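Local coordinates for V-type ATP synthase alpha chain (Nanoarchaeum equitans Kin4-M, PDB 5BN3), which forms the nucleotide-binding subunit A of an archaeal rotary V/A-type ATP synthase, built round a P-loop fold with bound ADP, at residues A[248-253]-A[295-300]; A[255-260]-A[282-287]. All coordinates share one frame; numbering follows the deposited sequence.

Both contacts lie in the interior of the nucleotide-binding domain and share one mixed sheet, in which strands 244-250 and 280-285 are parallel neighbours. Interaction 1 sets strand 244-250 against helix 293-309, whereas interaction 2 sets strand 280-285 against helix 254-263 on the other side of the sheet. The two are tied through the backbone, with probable hydrogen bonds from Gly249 N to Ile283 O and from Gly251 N to Asn285 O, each 2.7 Å. Neither contact has a hydrogen bond of its own. Their chemistry differs in that 248-253/295-300 places a serine hydroxyl and helix carbonyls beside isoleucine and cysteine, while 255-260/282-287 is mostly hydrocarbon and thioether.

Interaction 1 of 2, residues A[248-253]-A[295-300]; sequences IGCGER and EASIYL
In the nucleotide-binding domain, the C-terminal end of the central strand 244-250 packs on helix 293-309 through Ile248 and Cys250, which meet Ser297 and Ile298. The axes of the short segments 248-250 and 295-300 run nearly antiparallel, at 161°, and approach to 8.5 Å. Ile248 reaches the helix with both branches: its CD1 and its CG2 each lie 3.7 Å from Ser297 O, so that the two methyls meet that carbonyl oxygen side by side, both from the strand side. The CG2 methyl also comes within 3.9 Å of Ser297 OG. Two residues along the strand, Cys250 directs its thiol to the same helix, its SG set anti to the backbone N (chi1 -178°). From there the sulfur sits between two neighbours of different character, 4.0 Å from Ser297 OG and 4.1 Å from Ile298 CG1. The hydroxyl serves as a packing atom on this side, since its hydrogen bond goes back within the helix to Arg294 O, which satisfies a buried polar group. Trp325 of helix 322-335 touches both Cys250 and Ile298, so that helix also borders this contact. A helix laid antiparallel on a strand of the parallel core of a sheet is the arrangement of the three-layered alpha/beta P-loop NTPase fold.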
loop_
_atom_site.group_PDB
_atom_site.type_symbol
_atom_site.label_atom_id
_atom_site.label_comp_id
_atom_site.label_asym_id
_atom_site.label_seq_id
_atom_site.Cartn_x
_atom_site.Cartn_y
_atom_site.Cartn_z
ATOM N N ILE A 248 -31.006 -9.762 13.443
ATOM C CA ILE A 248 -29.976 -10.776 13.271
ATOM C C ILE A 248 -28.656 -10.320 13.882
ATOM O O ILE A 248 -28.002 -9.408 13.368
ATOM C CB ILE A 248 -29.744 -11.111 11.784
ATOM C CG1 ILE A 248 -31.080 -11.345 11.071
ATOM C CG2 ILE A 248 -28.847 -12.331 11.649
ATOM C CD1 ILE A 248 -30.934 -11.679 9.596
ATOM N N GLY A 249 -28.271 -10.954 14.984
ATOM C CA GLY A 249 -26.959 -10.736 15.559
ATOM C C GLY A 249 -25.960 -11.645 14.875
ATOM O O GLY A 249 -25.777 -12.796 15.278
ATOM N N CYS A 250 -25.321 -11.128 13.830
ATOM C CA CYS A 250 -24.389 -11.911 13.033
ATOM C C CYS A 250 -22.951 -11.651 13.468
ATOM O O CYS A 250 -22.349 -10.654 13.072
ATOM C CB CYS A 250 -24.569 -11.584 11.548
ATOM S SG CYS A 250 -23.507 -12.518 10.419
ATOM N N GLY A 251 -22.414 -12.546 14.294
ATOM C CA GLY A 251 -21.024 -12.482 14.709
ATOM C C GLY A 251 -20.671 -11.338 15.642
ATOM O O GLY A 251 -19.527 -10.881 15.645
ATOM N N GLU A 252 -21.638 -10.880 16.436
ATOM C CA GLU A 252 -21.394 -9.792 17.389
ATOM C C GLU A 252 -21.448 -10.256 18.846
ATOM O O GLU A 252 -21.340 -11.451 19.121
ATOM C CB GLU A 252 -22.368 -8.634 17.155
ATOM C CG GLU A 252 -22.163 -7.916 15.830
ATOM C CD GLU A 252 -20.813 -7.229 15.736
ATOM O OE1 GLU A 252 -20.380 -6.619 16.736
ATOM O OE2 GLU A 252 -20.180 -7.298 14.661
ATOM N N ARG A 253 -21.611 -9.311 19.771
ATOM C CA ARG A 253 -21.516 -9.604 21.205
ATOM C C ARG A 253 -22.739 -10.328 21.769
ATOM O O ARG A 253 -23.879 -10.001 21.430
ATOM C CB ARG A 253 -21.264 -8.321 22.009
ATOM C CG ARG A 253 -19.975 -7.595 21.630
ATOM C CD ARG A 253 -19.773 -6.319 22.441
ATOM N NE ARG A 253 -18.618 -5.559 21.959
ATOM C CZ ARG A 253 -18.677 -4.629 21.011
ATOM N NH1 ARG A 253 -19.837 -4.327 20.448
ATOM N NH2 ARG A 253 -17.579 -3.995 20.629
ATOM N N GLU A 295 -23.294 -17.347 8.123
ATOM C CA GLU A 295 -23.933 -17.358 6.813
ATOM C C GLU A 295 -25.352 -17.886 6.943
ATOM O O GLU A 295 -26.286 -17.334 6.363
ATOM C CB GLU A 295 -23.141 -18.210 5.815
ATOM C CG GLU A 295 -23.858 -18.390 4.488
ATOM C CD GLU A 295 -22.943 -18.848 3.373
ATOM O OE1 GLU A 295 -22.544 -20.033 3.369
ATOM O OE2 GLU A 295 -22.634 -18.023 2.488
ATOM N N ALA A 296 -25.511 -18.947 7.726
ATOM C CA ALA A 296 -26.823 -19.537 7.946
ATOM C C ALA A 296 -27.789 -18.532 8.567
ATOM O O ALA A 296 -28.942 -18.441 8.157
ATOM C CB ALA A 296 -26.707 -20.768 8.821
ATOM N N SER A 297 -27.308 -17.770 9.545
ATOM C CA SER A 297 -28.149 -16.797 10.245
ATOM C C SER A 297 -28.693 -15.710 9.314
ATOM O O SER A 297 -29.811 -15.226 9.500
ATOM C CB SER A 297 -27.375 -16.154 11.396
ATOM O OG SER A 297 -26.373 -15.280 10.908
ATOM N N ILE A 298 -27.897 -15.328 8.319
ATOM C CA ILE A 298 -28.297 -14.314 7.345
ATOM C C ILE A 298 -29.429 -14.810 6.438
ATOM O O ILE A 298 -30.440 -14.129 6.256
ATOM C CB ILE A 298 -27.097 -13.884 6.475
ATOM C CG1 ILE A 298 -26.103 -13.050 7.297
ATOM C CG2 ILE A 298 -27.564 -13.099 5.266
ATOM C CD1 ILE A 298 -26.654 -11.706 7.753
ATOM N N TYR A 299 -29.251 -15.997 5.864
ATOM C CA TYR A 299 -30.273 -16.587 5.003
ATOM C C TYR A 299 -31.521 -16.956 5.798
ATOM O O TYR A 299 -32.641 -16.858 5.293
ATOM C CB TYR A 299 -29.714 -17.818 4.279
ATOM C CG TYR A 299 -28.696 -17.483 3.210
ATOM C CD1 TYR A 299 -27.370 -17.250 3.539
ATOM C CD2 TYR A 299 -29.061 -17.402 1.875
ATOM C CE1 TYR A 299 -26.436 -16.942 2.572
ATOM C CE2 TYR A 299 -28.131 -17.095 0.898
ATOM C CZ TYR A 299 -26.820 -16.865 1.255
ATOM O OH TYR A 299 -25.889 -16.559 0.291
ATOM N N LEU A 300 -31.316 -17.379 7.042
ATOM C CA LEU A 300 -32.413 -17.760 7.925
ATOM C C LEU A 300 -33.332 -16.578 8.209
ATOM O O LEU A 300 -34.554 -16.685 8.088
ATOM C CB LEU A 300 -31.859 -18.284 9.251
ATOM C CG LEU A 300 -32.890 -18.883 10.205
ATOM C CD1 LEU A 300 -33.006 -20.364 9.933
ATOM C CD2 LEU A 300 -32.538 -18.622 11.663
#

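Interaction 2 of 2, residues A[255-260]-A[282-287]; sequences NEMTEV and LIANTS
Helix 255-260 and strand 282-285 lie almost antiparallel, at 162°, with their axes 9.5 Å apart at the closest, and the backbones come nearest where Met257 faces Ala284. The Met257 side chain fills this gap. Its CG stands anti to the carbonyl carbon (chi1 -56°), and the chain then bends at both following torsions, which lays the thioether against the small alanine. As a result SD is 3.6 Å and CG is 3.7 Å from Ala284 CB, and the sulfur also lies 4.0 Å from Ala284 CA. The alanine methyl is thus met by two consecutive atoms of the methionine, and its small size lets the thioether come close to the strand backbone. One helical turn further on, Val260 is matched with Leu282. Val260 CG1 rests against both leucine methyls, 3.6 Å from Leu282 CD1 and 3.7 Å from Leu282 CD2, the two side chains crossing at a slant. The interface is buried and essentially apolar. Helix 254-263 joins strands 244-250 and 280-285 in a beta-alpha-beta unit, and Tyr247 of the first strand touches both Met257 and Leu282. Gln234 of helix 229-239 packs on Val260, Ile79 of strand 79-80 packs on Leu282 and Ala284, and on the opposite face of the sheet Ile283 meets Ser297 and Leu300 of helix 293-309.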
loop_
_atom_site.group_PDB
_atom_site.type_symbol
_atom_site.label_atom_id
_atom_site.label_comp_id
_atom_site.label_asym_id
_atom_site.label_seq_id
_atom_site.Cartn_x
_atom_site.Cartn_y
_atom_site.Cartn_z
ATOM N N ASN A 255 -23.754 -10.199 24.860
ATOM C CA ASN A 255 -24.449 -9.261 25.738
ATOM C C ASN A 255 -25.468 -8.381 25.017
ATOM O O ASN A 255 -26.436 -7.924 25.624
ATOM C CB ASN A 255 -23.444 -8.381 26.486
ATOM C CG ASN A 255 -22.917 -9.037 27.748
ATOM O OD1 ASN A 255 -23.600 -9.853 28.369
ATOM N ND2 ASN A 255 -21.698 -8.676 28.136
ATOM N N GLU A 256 -25.244 -8.135 23.729
ATOM C CA GLU A 256 -26.137 -7.275 22.958
ATOM C C GLU A 256 -27.447 -7.984 22.624
ATOM O O GLU A 256 -28.497 -7.349 22.523
ATOM C CB GLU A 256 -25.433 -6.762 21.697
ATOM C CG GLU A 256 -24.350 -5.731 22.009
ATOM C CD GLU A 256 -23.302 -5.616 20.925
ATOM O OE1 GLU A 256 -23.374 -6.371 19.930
ATOM O OE2 GLU A 256 -22.396 -4.766 21.070
ATOM N N MET A 257 -27.382 -9.300 22.462
ATOM C CA MET A 257 -28.591 -10.101 22.311
ATOM C C MET A 257 -29.336 -10.167 23.641
ATOM O O MET A 257 -30.561 -10.034 23.688
ATOM C CB MET A 257 -28.236 -11.510 21.827
ATOM C CG MET A 257 -27.428 -11.559 20.536
ATOM S SD MET A 257 -28.396 -11.216 19.050
ATOM C CE MET A 257 -28.247 -9.433 18.933
ATOM N N THR A 258 -28.582 -10.364 24.720
ATOM C CA THR A 258 -29.139 -10.407 26.069
ATOM C C THR A 258 -29.811 -9.082 26.437
ATOM O O THR A 258 -30.849 -9.066 27.099
ATOM C CB THR A 258 -28.044 -10.726 27.106
ATOM O OG1 THR A 258 -27.281 -11.860 26.668
ATOM C CG2 THR A 258 -28.661 -11.025 28.459
ATOM N N GLU A 259 -29.213 -7.975 26.002
ATOM C CA GLU A 259 -29.775 -6.642 26.233
ATOM C C GLU A 259 -31.184 -6.515 25.656
ATOM O O GLU A 259 -32.090 -5.995 26.313
ATOM C CB GLU A 259 -28.862 -5.572 25.627
ATOM C CG GLU A 259 -29.530 -4.219 25.403
ATOM C CD GLU A 259 -29.653 -3.391 26.672
ATOM O OE1 GLU A 259 -29.227 -3.868 27.745
ATOM O OE2 GLU A 259 -30.172 -2.257 26.592
ATOM N N VAL A 260 -31.363 -6.997 24.430
ATOM C CA VAL A 260 -32.669 -6.983 23.783
ATOM C C VAL A 260 -33.667 -7.840 24.562
ATOM O O VAL A 260 -34.810 -7.438 24.774
ATOM C CB VAL A 260 -32.574 -7.479 22.326
ATOM C CG1 VAL A 260 -33.953 -7.564 21.701
ATOM C CG2 VAL A 260 -31.682 -6.560 21.511
ATOM N N LEU A 282 -35.554 -12.881 17.350
ATOM C CA LEU A 282 -34.115 -12.708 17.519
ATOM C C LEU A 282 -33.347 -13.906 16.976
ATOM O O LEU A 282 -33.636 -15.052 17.326
ATOM C CB LEU A 282 -33.763 -12.504 18.995
ATOM C CG LEU A 282 -34.313 -11.272 19.715
ATOM C CD1 LEU A 282 -33.667 -11.115 21.085
ATOM C CD2 LEU A 282 -34.092 -10.030 18.884
ATOM N N ILE A 283 -32.372 -13.635 16.114
ATOM C CA ILE A 283 -31.477 -14.674 15.614
ATOM C C ILE A 283 -30.045 -14.345 16.019
ATOM O O ILE A 283 -29.472 -13.350 15.568
ATOM C CB ILE A 283 -31.586 -14.814 14.090
ATOM C CG1 ILE A 283 -33.011 -15.226 13.720
ATOM C CG2 ILE A 283 -30.594 -15.842 13.574
ATOM C CD1 ILE A 283 -33.343 -15.027 12.278
ATOM N N ALA A 284 -29.472 -15.186 16.874
ATOM C CA ALA A 284 -28.171 -14.899 17.468
ATOM C C ALA A 284 -27.116 -15.936 17.114
ATOM O O ALA A 284 -27.214 -17.092 17.523
ATOM C CB ALA A 284 -28.294 -14.788 18.978
ATOM N N ASN A 285 -26.107 -15.513 16.361
ATOM C CA ASN A 285 -24.894 -16.301 16.211
ATOM C C ASN A 285 -23.712 -15.410 16.569
ATOM O O ASN A 285 -23.163 -14.714 15.715
ATOM C CB ASN A 285 -24.750 -16.855 14.796
ATOM C CG ASN A 285 -23.827 -18.058 14.736
ATOM O OD1 ASN A 285 -24.227 -19.175 15.064
ATOM N ND2 ASN A 285 -22.586 -17.835 14.317
ATOM N N THR A 286 -23.340 -15.435 17.845
ATOM C CA THR A 286 -22.337 -14.524 18.387
ATOM C C THR A 286 -20.951 -14.748 17.795
ATOM O O THR A 286 -20.707 -15.746 17.118
ATOM C CB THR A 286 -22.269 -14.612 19.921
ATOM O OG1 THR A 286 -21.862 -15.929 20.309
ATOM C CG2 THR A 286 -23.628 -14.313 20.523
ATOM N N SER A 287 -20.051 -13.808 18.065
ATOM C CA SER A 287 -18.709 -13.815 17.496
ATOM C C SER A 287 -17.945 -15.117 17.734
ATOM O O SER A 287 -17.178 -15.555 16.871
ATOM C CB SER A 287 -17.913 -12.633 18.045
ATOM O OG SER A 287 -17.867 -12.677 19.457
#